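Local coordinates for cyclic nucleotide-binding protein (Ruegeria pomeroyi, PDB 3FX3) that probably acts as a Crp-type transcription regulator, pairing a cyclic nucleotide-binding domain with a helix-turn-helix domain for binding DNA, at residues R37-G42 and C107-I112; G61-F66 and V99-V104; S21-H26 and I129-T134; A11-S16 and V57-W62. All coordinates share one frame; numbering follows the deposited sequence.

Interaction 1 (R37-G42 and C107-I112); sequences RSYDRG and CEVMHI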
loop_
_atom_site.group_PDB
_atom_site.type_symbol
_atom_site.label_atom_id
_atom_site.label_comp_id
_atom_site.label_asym_id
_atom_site.label_seq_id
_atom_site.Cartn_x
_atom_site.Cartn_y
_atom_site.Cartn_z
ATOM N N ARG B 37 -7.593 23.417 -14.248
ATOM C CA ARG B 37 -6.717 23.821 -15.327
ATOM C C ARG B 37 -6.581 22.758 -16.407
ATOM O O ARG B 37 -6.608 21.567 -16.115
ATOM C CB ARG B 37 -5.328 24.165 -14.797
ATOM C CG ARG B 37 -5.273 25.381 -13.891
ATOM C CD ARG B 37 -5.558 26.647 -14.670
ATOM N NE ARG B 37 -5.339 27.841 -13.864
ATOM C CZ ARG B 37 -6.306 28.600 -13.346
ATOM N NH1 ARG B 37 -7.609 28.303 -13.524
ATOM N NH2 ARG B 37 -5.970 29.663 -12.617
ATOM N N SER B 38 -6.383 23.234 -17.640
ATOM C CA SER B 38 -6.057 22.406 -18.795
ATOM C C SER B 38 -4.645 22.636 -19.199
ATOM O O SER B 38 -4.153 23.734 -19.044
ATOM C CB SER B 38 -6.925 22.792 -19.978
ATOM O OG SER B 38 -8.182 22.213 -19.755
ATOM N N TYR B 39 -4.005 21.595 -19.723
ATOM C CA TYR B 39 -2.606 21.663 -20.154
ATOM C C TYR B 39 -2.488 21.036 -21.554
ATOM O O TYR B 39 -3.087 19.990 -21.833
ATOM C CB TYR B 39 -1.693 20.948 -19.139
ATOM C CG TYR B 39 -1.710 21.601 -17.780
ATOM C CD1 TYR B 39 -2.661 21.253 -16.836
ATOM C CD2 TYR B 39 -0.794 22.595 -17.447
ATOM C CE1 TYR B 39 -2.716 21.875 -15.584
ATOM C CE2 TYR B 39 -0.831 23.218 -16.219
ATOM C CZ TYR B 39 -1.812 22.848 -15.273
ATOM O OH TYR B 39 -1.887 23.473 -14.029
ATOM N N ASP B 40 -1.767 21.694 -22.447
ATOM C CA ASP B 40 -1.453 21.084 -23.739
ATOM C C ASP B 40 -0.378 20.022 -23.519
ATOM O O ASP B 40 0.356 20.037 -22.517
ATOM C CB ASP B 40 -0.868 22.103 -24.733
ATOM C CG ASP B 40 -1.811 23.249 -25.038
ATOM O OD1 ASP B 40 -3.028 23.084 -24.889
ATOM O OD2 ASP B 40 -1.326 24.315 -25.470
ATOM N N ARG B 41 -0.266 19.118 -24.482
ATOM C CA ARG B 41 0.840 18.176 -24.510
ATOM C C ARG B 41 2.131 18.958 -24.402
ATOM O O ARG B 41 2.302 19.972 -25.080
ATOM C CB ARG B 41 0.874 17.398 -25.824
ATOM C CG ARG B 41 1.728 16.128 -25.745
ATOM C CD ARG B 41 2.776 16.033 -26.856
ATOM N NE ARG B 41 2.667 14.771 -27.580
ATOM C CZ ARG B 41 3.169 13.614 -27.163
ATOM N NH1 ARG B 41 2.981 12.529 -27.893
ATOM N NH2 ARG B 41 3.838 13.545 -26.014
ATOM N N GLY B 42 3.017 18.494 -23.536
ATOM C CA GLY B 42 4.317 19.124 -23.328
ATOM C C GLY B 42 4.311 20.339 -22.401
ATOM O O GLY B 42 5.359 20.929 -22.146
ATOM N N CYS B 107 -4.151 17.372 -21.066
ATOM C CA CYS B 107 -4.603 17.029 -19.691
ATOM C C CYS B 107 -5.632 17.986 -19.162
ATOM O O CYS B 107 -5.585 19.158 -19.480
ATOM C CB CYS B 107 -3.434 17.138 -18.721
ATOM S SG CYS B 107 -2.395 15.762 -18.915
ATOM N N GLU B 108 -6.506 17.495 -18.294
ATOM C CA GLU B 108 -7.267 18.335 -17.370
ATOM C C GLU B 108 -6.861 17.925 -15.972
ATOM O O GLU B 108 -6.785 16.745 -15.687
ATOM C CB GLU B 108 -8.776 18.115 -17.516
ATOM C CG GLU B 108 -9.338 18.793 -18.718
ATOM C CD GLU B 108 -10.819 18.520 -18.909
ATOM O OE1 GLU B 108 -11.537 18.199 -17.916
ATOM O OE2 GLU B 108 -11.260 18.641 -20.079
ATOM N N VAL B 109 -6.614 18.908 -15.113
ATOM C CA VAL B 109 -6.207 18.671 -13.745
ATOM C C VAL B 109 -7.071 19.516 -12.807
ATOM O O VAL B 109 -7.474 20.637 -13.125
ATOM C CB VAL B 109 -4.735 18.997 -13.558
ATOM C CG1 VAL B 109 -4.272 18.728 -12.103
ATOM C CG2 VAL B 109 -3.887 18.240 -14.575
HETATM N N MSE B 110 -7.350 18.956 -11.639
HETATM C CA MSE B 110 -7.957 19.667 -10.554
HETATM C C MSE B 110 -6.895 19.924 -9.505
HETATM O O MSE B 110 -6.288 18.990 -8.961
HETATM C CB MSE B 110 -9.085 18.838 -9.936
HETATM C CG MSE B 110 -9.927 19.634 -8.940
HETATM SE SE MSE B 110 -11.121 18.466 -7.939
HETATM C CE MSE B 110 -9.791 17.545 -6.852
ATOM N N HIS B 111 -6.685 21.180 -9.187
ATOM C CA HIS B 111 -5.689 21.547 -8.180
ATOM C C HIS B 111 -6.420 21.990 -6.902
ATOM O O HIS B 111 -7.262 22.873 -6.947
ATOM C CB HIS B 111 -4.821 22.712 -8.681
ATOM C CG HIS B 111 -4.096 22.451 -9.965
ATOM N ND1 HIS B 111 -2.883 21.797 -10.018
ATOM C CD2 HIS B 111 -4.352 22.865 -11.232
ATOM C CE1 HIS B 111 -2.477 21.737 -11.275
ATOM N NE2 HIS B 111 -3.326 22.408 -12.026
ATOM N N ILE B 112 -6.068 21.409 -5.770
ATOM C CA ILE B 112 -6.600 21.848 -4.476
ATOM C C ILE B 112 -5.532 22.690 -3.794
ATOM O O ILE B 112 -4.455 22.168 -3.489
ATOM C CB ILE B 112 -6.915 20.680 -3.566
ATOM C CG1 ILE B 112 -7.924 19.728 -4.217
ATOM C CG2 ILE B 112 -7.502 21.212 -2.231
ATOM C CD1 ILE B 112 -9.239 20.379 -4.558
#

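Interaction 2 (G61-F66 and V99-V104); sequences GWVKLF and VSAEAV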
loop_
_atom_site.group_PDB
_atom_site.type_symbol
_atom_site.label_atom_id
_atom_site.label_comp_id
_atom_site.label_asym_id
_atom_site.label_seq_id
_atom_site.Cartn_x
_atom_site.Cartn_y
_atom_site.Cartn_z
ATOM N N GLY B 61 -6.188 12.511 -19.176
ATOM C CA GLY B 61 -4.851 12.577 -19.786
ATOM C C GLY B 61 -3.776 11.961 -18.915
ATOM O O GLY B 61 -4.070 11.291 -17.945
ATOM N N TRP B 62 -2.520 12.175 -19.285
ATOM C CA TRP B 62 -1.363 11.568 -18.614
ATOM C C TRP B 62 -0.349 12.649 -18.252
ATOM O O TRP B 62 0.013 13.476 -19.089
ATOM C CB TRP B 62 -0.703 10.551 -19.533
ATOM C CG TRP B 62 -1.480 9.290 -19.674
ATOM C CD1 TRP B 62 -2.495 9.042 -20.545
ATOM C CD2 TRP B 62 -1.313 8.098 -18.894
ATOM N NE1 TRP B 62 -2.974 7.755 -20.359
ATOM C CE2 TRP B 62 -2.263 7.167 -19.342
ATOM C CE3 TRP B 62 -0.452 7.737 -17.856
ATOM C CZ2 TRP B 62 -2.379 5.894 -18.789
ATOM C CZ3 TRP B 62 -0.561 6.463 -17.311
ATOM C CH2 TRP B 62 -1.506 5.554 -17.796
ATOM N N VAL B 63 0.116 12.627 -17.012
ATOM C CA VAL B 63 1.119 13.568 -16.513
ATOM C C VAL B 63 2.346 12.776 -16.122
ATOM O O VAL B 63 2.227 11.721 -15.496
ATOM C CB VAL B 63 0.567 14.323 -15.291
ATOM C CG1 VAL B 63 1.626 15.201 -14.627
ATOM C CG2 VAL B 63 -0.627 15.154 -15.736
ATOM N N LYS B 64 3.529 13.242 -16.496
ATOM C CA LYS B 64 4.754 12.575 -16.044
ATOM C C LYS B 64 5.470 13.427 -15.005
ATOM O O LYS B 64 5.457 14.653 -15.090
ATOM C CB LYS B 64 5.682 12.257 -17.209
ATOM C CG LYS B 64 6.519 13.423 -17.747
ATOM C CD LYS B 64 7.517 12.993 -18.852
ATOM C CE LYS B 64 7.919 14.199 -19.709
ATOM N NZ LYS B 64 8.862 13.897 -20.829
ATOM N N LEU B 65 6.093 12.777 -14.034
ATOM C CA LEU B 65 6.957 13.441 -13.082
ATOM C C LEU B 65 8.380 12.982 -13.394
ATOM O O LEU B 65 8.599 11.798 -13.603
ATOM C CB LEU B 65 6.597 13.041 -11.650
ATOM C CG LEU B 65 5.463 13.802 -10.938
ATOM C CD1 LEU B 65 4.350 14.169 -11.852
ATOM C CD2 LEU B 65 4.927 13.030 -9.702
ATOM N N PHE B 66 9.339 13.897 -13.369
ATOM C CA PHE B 66 10.724 13.560 -13.714
ATOM C C PHE B 66 11.707 14.464 -12.966
ATOM O O PHE B 66 11.366 15.591 -12.608
ATOM C CB PHE B 66 10.922 13.676 -15.235
ATOM C CG PHE B 66 10.726 15.070 -15.780
ATOM C CD1 PHE B 66 9.471 15.509 -16.143
ATOM C CD2 PHE B 66 11.813 15.921 -15.966
ATOM C CE1 PHE B 66 9.272 16.797 -16.644
ATOM C CE2 PHE B 66 11.642 17.212 -16.476
ATOM C CZ PHE B 66 10.373 17.648 -16.828
ATOM N N VAL B 99 10.691 17.148 -8.016
ATOM C CA VAL B 99 10.535 16.758 -9.407
ATOM C C VAL B 99 9.772 17.842 -10.161
ATOM O O VAL B 99 9.146 18.736 -9.545
ATOM C CB VAL B 99 9.790 15.416 -9.550
ATOM C CG1 VAL B 99 10.588 14.279 -8.892
ATOM C CG2 VAL B 99 8.394 15.496 -8.974
ATOM N N SER B 100 9.849 17.777 -11.492
ATOM C CA SER B 100 8.992 18.566 -12.366
ATOM C C SER B 100 7.866 17.691 -12.858
ATOM O O SER B 100 7.974 16.475 -12.807
ATOM C CB SER B 100 9.806 19.089 -13.545
ATOM O OG SER B 100 10.867 19.896 -13.063
ATOM N N ALA B 101 6.783 18.321 -13.319
ATOM C CA ALA B 101 5.610 17.633 -13.860
ATOM C C ALA B 101 5.256 18.284 -15.194
ATOM O O ALA B 101 5.202 19.513 -15.303
ATOM C CB ALA B 101 4.423 17.777 -12.930
ATOM N N GLU B 102 4.951 17.458 -16.172
ATOM C CA GLU B 102 4.647 17.905 -17.515
ATOM C C GLU B 102 3.552 17.039 -18.091
ATOM O O GLU B 102 3.556 15.833 -17.861
ATOM C CB GLU B 102 5.894 17.754 -18.364
ATOM C CG GLU B 102 5.819 18.377 -19.705
ATOM C CD GLU B 102 7.191 18.348 -20.397
ATOM O OE1 GLU B 102 8.094 19.082 -19.921
ATOM O OE2 GLU B 102 7.349 17.573 -21.373
ATOM N N ALA B 103 2.643 17.651 -18.832
ATOM C CA ALA B 103 1.587 16.933 -19.524
ATOM C C ALA B 103 2.192 16.105 -20.669
ATOM O O ALA B 103 2.938 16.621 -21.486
ATOM C CB ALA B 103 0.565 17.907 -20.078
ATOM N N VAL B 104 1.863 14.819 -20.696
ATOM C CA VAL B 104 2.326 13.876 -21.736
ATOM C C VAL B 104 1.283 13.786 -22.846
ATOM O O VAL B 104 1.625 13.581 -23.969
ATOM C CB VAL B 104 2.591 12.454 -21.126
ATOM C CG1 VAL B 104 2.728 11.392 -22.211
ATOM C CG2 VAL B 104 3.837 12.496 -20.261
HETATM O O HOH W 1 9.792 16.292 -21.332
#

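Interaction 3 (S21-H26 and I129-T134); sequences SLPEQH and ISILAT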
loop_
_atom_site.group_PDB
_atom_site.type_symbol
_atom_site.label_atom_id
_atom_site.label_comp_id
_atom_site.label_asym_id
_atom_site.label_seq_id
_atom_site.Cartn_x
_atom_site.Cartn_y
_atom_site.Cartn_z
ATOM N N SER B 21 -9.413 9.490 0.877
ATOM C CA SER B 21 -8.972 9.506 2.264
ATOM C C SER B 21 -9.759 10.463 3.162
ATOM O O SER B 21 -9.643 10.384 4.379
ATOM C CB SER B 21 -7.505 9.862 2.327
ATOM O OG SER B 21 -6.768 8.901 1.558
ATOM N N LEU B 22 -10.516 11.378 2.576
ATOM C CA LEU B 22 -11.186 12.398 3.355
ATOM C C LEU B 22 -12.496 11.885 3.972
ATOM O O LEU B 22 -13.162 11.035 3.423
ATOM C CB LEU B 22 -11.534 13.604 2.506
ATOM C CG LEU B 22 -10.432 14.306 1.758
ATOM C CD1 LEU B 22 -11.062 15.413 0.887
ATOM C CD2 LEU B 22 -9.346 14.854 2.697
ATOM N N PRO B 23 -12.870 12.425 5.120
ATOM C CA PRO B 23 -14.207 12.115 5.613
ATOM C C PRO B 23 -15.267 12.692 4.677
ATOM O O PRO B 23 -15.178 13.843 4.235
ATOM C CB PRO B 23 -14.249 12.761 7.005
ATOM C CG PRO B 23 -13.007 13.592 7.121
ATOM C CD PRO B 23 -12.198 13.474 5.897
ATOM N N GLU B 24 -16.234 11.849 4.352
ATOM C CA GLU B 24 -17.222 12.118 3.290
ATOM C C GLU B 24 -17.945 13.475 3.441
ATOM O O GLU B 24 -18.183 14.159 2.448
ATOM C CB GLU B 24 -18.218 10.954 3.195
ATOM C CG GLU B 24 -18.923 10.651 4.527
ATOM C CD GLU B 24 -19.852 9.415 4.481
ATOM O OE1 GLU B 24 -19.776 8.630 3.509
ATOM O OE2 GLU B 24 -20.663 9.251 5.432
ATOM N N GLN B 25 -18.224 13.892 4.676
ATOM C CA GLN B 25 -18.929 15.148 4.898
ATOM C C GLN B 25 -18.106 16.394 4.575
ATOM O O GLN B 25 -18.647 17.491 4.519
ATOM C CB GLN B 25 -19.482 15.237 6.330
ATOM C CG GLN B 25 -18.442 15.509 7.420
ATOM C CD GLN B 25 -17.791 14.237 8.005
ATOM O OE1 GLN B 25 -17.686 13.184 7.332
ATOM N NE2 GLN B 25 -17.342 14.341 9.281
ATOM N N HIS B 26 -16.801 16.236 4.370
ATOM C CA HIS B 26 -15.962 17.389 4.094
ATOM C C HIS B 26 -15.545 17.487 2.635
ATOM O O HIS B 26 -14.984 18.510 2.218
ATOM C CB HIS B 26 -14.751 17.378 5.012
ATOM C CG HIS B 26 -15.091 17.598 6.446
ATOM N ND1 HIS B 26 -15.564 18.806 6.919
ATOM C CD2 HIS B 26 -15.026 16.772 7.516
ATOM C CE1 HIS B 26 -15.801 18.703 8.217
ATOM N NE2 HIS B 26 -15.485 17.479 8.601
ATOM N N ILE B 129 -7.235 13.565 12.217
ATOM C CA ILE B 129 -7.328 12.272 12.892
ATOM C C ILE B 129 -8.115 11.253 12.060
ATOM O O ILE B 129 -7.664 10.119 11.938
ATOM C CB ILE B 129 -7.881 12.390 14.308
ATOM C CG1 ILE B 129 -6.860 13.106 15.210
ATOM C CG2 ILE B 129 -8.268 11.013 14.944
ATOM C CD1 ILE B 129 -7.477 13.592 16.504
ATOM N N SER B 130 -9.262 11.648 11.473
ATOM C CA SER B 130 -10.052 10.723 10.612
ATOM C C SER B 130 -9.311 10.336 9.380
ATOM O O SER B 130 -9.310 9.183 9.008
ATOM C CB SER B 130 -11.374 11.335 10.170
ATOM O OG SER B 130 -11.995 11.684 11.365
ATOM N N ILE B 131 -8.687 11.317 8.745
ATOM C CA ILE B 131 -7.924 11.045 7.545
ATOM C C ILE B 131 -6.799 10.065 7.842
ATOM O O ILE B 131 -6.601 9.095 7.128
ATOM C CB ILE B 131 -7.390 12.302 6.851
ATOM C CG1 ILE B 131 -8.544 13.248 6.496
ATOM C CG2 ILE B 131 -6.644 11.879 5.539
ATOM C CD1 ILE B 131 -8.121 14.679 6.096
ATOM N N LEU B 132 -6.100 10.284 8.929
ATOM C CA LEU B 132 -4.984 9.405 9.297
ATOM C C LEU B 132 -5.470 8.018 9.658
ATOM O O LEU B 132 -4.776 7.032 9.379
ATOM C CB LEU B 132 -4.185 10.044 10.450
ATOM C CG LEU B 132 -2.904 9.359 10.921
ATOM C CD1 LEU B 132 -1.863 9.234 9.769
ATOM C CD2 LEU B 132 -2.305 10.117 12.177
ATOM N N ALA B 133 -6.641 7.911 10.298
ATOM C CA ALA B 133 -7.175 6.576 10.598
ATOM C C ALA B 133 -7.304 5.831 9.259
ATOM O O ALA B 133 -6.835 4.698 9.119
ATOM C CB ALA B 133 -8.534 6.634 11.309
ATOM N N THR B 134 -7.885 6.514 8.270
ATOM C CA THR B 134 -8.149 5.920 6.967
ATOM C C THR B 134 -6.856 5.504 6.250
ATOM O O THR B 134 -6.780 4.395 5.716
ATOM C CB THR B 134 -8.992 6.866 6.109
ATOM O OG1 THR B 134 -10.264 7.018 6.742
ATOM C CG2 THR B 134 -9.177 6.315 4.581
HETATM O O HOH W 2 -11.305 9.539 6.322
#

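Interaction 4 (A11-S16 and V57-W62); sequences AIARNS and VVIDGW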
loop_
_atom_site.group_PDB
_atom_site.type_symbol
_atom_site.label_atom_id
_atom_site.label_comp_id
_atom_site.label_asym_id
_atom_site.label_seq_id
_atom_site.Cartn_x
_atom_site.Cartn_y
_atom_site.Cartn_z
ATOM N N ALA B 11 -16.645 13.698 -9.845
ATOM C CA ALA B 11 -16.828 12.225 -9.690
ATOM C C ALA B 11 -15.520 11.506 -10.018
ATOM O O ALA B 11 -15.097 10.625 -9.281
ATOM C CB ALA B 11 -17.996 11.690 -10.569
ATOM N N ILE B 12 -14.858 11.909 -11.100
ATOM C CA ILE B 12 -13.514 11.374 -11.406
ATOM C C ILE B 12 -12.516 11.636 -10.253
ATOM O O ILE B 12 -11.811 10.709 -9.815
ATOM C CB ILE B 12 -12.981 11.915 -12.735
ATOM C CG1 ILE B 12 -13.803 11.344 -13.893
ATOM C CG2 ILE B 12 -11.490 11.555 -12.946
ATOM C CD1 ILE B 12 -13.555 12.058 -15.234
ATOM N N ALA B 13 -12.494 12.860 -9.726
ATOM C CA ALA B 13 -11.585 13.199 -8.627
ATOM C C ALA B 13 -11.815 12.358 -7.358
ATOM O O ALA B 13 -10.874 12.108 -6.597
ATOM C CB ALA B 13 -11.654 14.701 -8.293
ATOM N N ARG B 14 -13.062 11.932 -7.134
ATOM C CA ARG B 14 -13.401 11.108 -5.955
ATOM C C ARG B 14 -12.734 9.726 -5.929
ATOM O O ARG B 14 -12.645 9.105 -4.894
ATOM C CB ARG B 14 -14.912 10.994 -5.816
ATOM C CG ARG B 14 -15.581 12.285 -5.312
ATOM C CD ARG B 14 -17.090 12.235 -5.494
ATOM N NE ARG B 14 -17.752 13.393 -4.899
ATOM C CZ ARG B 14 -18.030 13.524 -3.596
ATOM N NH1 ARG B 14 -17.719 12.572 -2.719
ATOM N NH2 ARG B 14 -18.636 14.616 -3.158
ATOM N N ASN B 15 -12.239 9.271 -7.067
ATOM C CA ASN B 15 -11.472 8.037 -7.122
ATOM C C ASN B 15 -10.016 8.188 -6.666
ATOM O O ASN B 15 -9.322 7.191 -6.502
ATOM C CB ASN B 15 -11.496 7.495 -8.560
ATOM C CG ASN B 15 -12.890 7.111 -9.014
ATOM O OD1 ASN B 15 -13.726 6.664 -8.217
ATOM N ND2 ASN B 15 -13.152 7.293 -10.298
ATOM N N SER B 16 -9.547 9.420 -6.475
ATOM C CA SER B 16 -8.150 9.643 -6.111
ATOM C C SER B 16 -7.852 9.304 -4.643
ATOM O O SER B 16 -8.712 9.390 -3.776
ATOM C CB SER B 16 -7.746 11.091 -6.365
ATOM O OG SER B 16 -8.345 11.978 -5.426
ATOM N N VAL B 57 -4.757 16.439 -8.869
ATOM C CA VAL B 57 -5.562 15.309 -9.247
ATOM C C VAL B 57 -5.837 15.336 -10.761
ATOM O O VAL B 57 -6.462 16.293 -11.277
ATOM C CB VAL B 57 -6.910 15.328 -8.507
ATOM C CG1 VAL B 57 -7.678 14.058 -8.833
ATOM C CG2 VAL B 57 -6.719 15.470 -6.968
ATOM N N VAL B 58 -5.371 14.316 -11.474
ATOM C CA VAL B 58 -5.595 14.225 -12.919
ATOM C C VAL B 58 -7.060 13.866 -13.163
ATOM O O VAL B 58 -7.575 12.943 -12.532
ATOM C CB VAL B 58 -4.671 13.196 -13.568
ATOM C CG1 VAL B 58 -4.852 13.182 -15.123
ATOM C CG2 VAL B 58 -3.224 13.483 -13.174
ATOM N N ILE B 59 -7.748 14.661 -13.985
ATOM C CA ILE B 59 -9.122 14.393 -14.382
ATOM C C ILE B 59 -9.133 13.665 -15.721
ATOM O O ILE B 59 -9.970 12.783 -15.948
ATOM C CB ILE B 59 -9.921 15.679 -14.517
ATOM C CG1 ILE B 59 -9.915 16.446 -13.187
ATOM C CG2 ILE B 59 -11.346 15.387 -15.012
ATOM C CD1 ILE B 59 -10.269 15.624 -11.940
ATOM N N ASP B 60 -8.194 14.010 -16.593
ATOM C CA ASP B 60 -8.083 13.376 -17.910
ATOM C C ASP B 60 -6.662 13.499 -18.425
ATOM O O ASP B 60 -6.004 14.510 -18.157
ATOM C CB ASP B 60 -9.008 14.078 -18.921
ATOM C CG ASP B 60 -9.189 13.269 -20.213
ATOM O OD1 ASP B 60 -9.719 12.136 -20.148
ATOM O OD2 ASP B 60 -8.759 13.738 -21.274
ATOM N N GLY B 61 -6.188 12.511 -19.176
ATOM C CA GLY B 61 -4.851 12.577 -19.786
ATOM C C GLY B 61 -3.776 11.961 -18.915
ATOM O O GLY B 61 -4.070 11.291 -17.945
ATOM N N TRP B 62 -2.520 12.175 -19.285
ATOM C CA TRP B 62 -1.363 11.568 -18.614
ATOM C C TRP B 62 -0.349 12.649 -18.252
ATOM O O TRP B 62 0.013 13.476 -19.089
ATOM C CB TRP B 62 -0.703 10.551 -19.533
ATOM C CG TRP B 62 -1.480 9.290 -19.674
ATOM C CD1 TRP B 62 -2.495 9.042 -20.545
ATOM C CD2 TRP B 62 -1.313 8.098 -18.894
ATOM N NE1 TRP B 62 -2.974 7.755 -20.359
ATOM C CE2 TRP B 62 -2.263 7.167 -19.342
ATOM C CE3 TRP B 62 -0.452 7.737 -17.856
ATOM C CZ2 TRP B 62 -2.379 5.894 -18.789
ATOM C CZ3 TRP B 62 -0.561 6.463 -17.311
ATOM C CH2 TRP B 62 -1.506 5.554 -17.796
#

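Interaction 1 (R37-G42 and C107-I112)
Tyr39 and His111 meet on the inner face of the antiparallel beta roll that defines cyclic nucleotide-binding domains, where edge strand 35-39 runs beside strand 107-113. Four backbone bonds join the strands: Arg37 and Val109 form one hydrogen-bonded pair, Tyr39 and Cys107 the next, with the non-hydrogen-bonded pair Ser38 and Glu108 between them on the other face. The Tyr39 side chain reaches three residues of the partner strand in turn: Cys107, Val109 and His111. Its CB lies 4.2 Å from Cys107 CB. With CG beside the backbone N (chi1 -63°), the ring runs along the partner strand, and its CE1 packs 4.0 Å from Val109 CG2. At the tip, OH makes a 2.7 Å hydrogen bond with His111 NE2, which lies in the plane of the tyrosine ring. The two rings touch at their edges, planes 77° apart, and neither lies over the other's face. Val109 CG1 sits 3.6 Å above the imidazole plane of His111, toward the rim, while Arg37 CB approaches the edge. His111 is held from both ends, because its ND1 is hydrogen-bonded to His56 ND1. At the imidazole rim, Arg37 CG packs 3.8 Å from His111 CD2.

Interaction 2 (G61-F66 and V99-V104)
Trp62 O accepts the N-H of Val104 at 2.8 Å, the shortest of five backbone bonds that join strands 62-68 and 100-103 in antiparallel register. Val104 then turns CG2 onto the lysine stem beside it, 3.6 Å from Lys64 CB, and the two side chains cross at about a right angle. Lys64 and Glu102, a hydrogen-bonded pair, run side by side in the same direction. Their charged ends stop short of a salt bridge, with NZ of Lys64 4.0 Å from OE2 of Glu102. A water spans the gap instead, 2.6 Å from Lys64 NZ and 2.8 Å from Glu102 OE2. On the same face, Phe66 holds CG between its backbone N and carbonyl carbon (chi1 63°), which lays the ring over its partner. Ser100 CB makes a CH-pi contact 4.0 Å from the Phe66 centroid, 24° off the normal, while Glu102 CB sits at the ring edge. The hydroxyl of Ser100 is bonded to Gln48 N. Leu65, on the opposite face, sets CD1 3.8 Å from Ala101 CB and also touches Val99 CG2. Strands 44-46 and 74-81 flank the pair within one four-stranded sheet of the roll, and helix 182-187 of the helix-turn-helix domain packs on Trp62 and Val104.

Interaction 3 (S21-H26 and I129-T134)
The five-membered ring of Pro23 turns its rim to Ile131, CD 3.7 Å from Ile131 CG1, while Ser130 CB lies off to one side of the ring plane, 4.1 Å from Pro23 CG. The long helix 125-147 corresponds to the C-helix of Crp-family proteins, the dimerisation element that follows the beta roll, and here it also receives the turn between helices 17-20 and 24-31. Ile131 carries most of the contact, and its two branches have different partners. CG2, anti to the backbone N because chi1 is -57°, touches Ser21 O at 3.5 Å. The other branch ends in CD1, 3.6 Å from CD2 of Leu22, the two side chains lying alongside each other and pointing the same way. Phe117 of helix 114-123 packs on both of these residues. The second subunit is close at hand: its Leu132 packs on Ile131, its Phe136 on Ser21, and its Arg93 is hydrogen-bonded to Thr134 OG1. An interchain disulfide at Cys128, seen for this protein, lies just before 129-134. Thr134 CG2 adds a contact of 3.9 Å with Ser21 CA, and a water joins the segments, 2.7 Å from Ser21 O and 2.8 Å from Thr134 OG1.

Interaction 4 (A11-S16 and V57-W62)
Ile12 and Ile59 bring the two backbones to within 6.1 Å, CA to CA, where the end of helix 7-13 rests on the corner at which the chain leaves strand 54-58. The contact is apolar and is shared among a few methyl groups. Ile12 lays CG2 and CD1 against one side of the Ile59 carbonyl oxygen, CG2 at 3.6 Å from Ile59 O, and CD1 is also close to Ile59 CG2. Ile59 answers with CD1, which reaches 4.0 Å to Ala13 CB. Val57 adds a third contact: its CG1, anti to the backbone N (chi1 -175°), lies between Ala13 and Ser16, 3.9 Å from Ser16 CB. Ser16 is fixed by its own hydroxyl. A type I turn runs from Ala13 to Ser16, and Ala13 O takes two bonds from the serine, one from the backbone N at 3.0 Å and one from OG at 2.8 Å. The same OG accepts from Ile19 N, so Ser16 serves as the N-cap of helix 17-20 while linking back to the helix before it. On the strand side, Met110 packs on Ala13, Val57 and Ile59, continuing the apolar surface across strand 107-113. Opposite Glu108 the chain carries an extra residue, Ile59 and Asp60 together forming a classic bulge, and Gly61 then takes a positive phi (92°) as the chain passes into strand 62-68. The arrangement is that of a Crp-like cyclic nucleotide-binding domain, with N-terminal helices packed on the outside of a beta roll.

How the interactions relate
Interactions 1, 2 and 4 all lie in one beta roll. Strand 107-113 ties interaction 1 to interaction 4 through Met110 N and Val57 O, 2.8 Å apart, and the corner of interaction 4 leads directly into interaction 2, with which it shares Gly61 and Trp62. Across the roll, Val58 CG2 and Val63 CG2 touch at 4.0 Å. Interactions 1 and 2 meet where Gly42 N lies 2.8 Å from Ala103 O. Interaction 3 stands apart on the dimer side, its centre about 26 Å from that of interaction 1 and about 28 Å from that of interaction 2. Interaction 4 comes within about 5 Å of it at the nearest atoms, without touching; helix 17-20 lies between 11-16 and 21-26 in the chain.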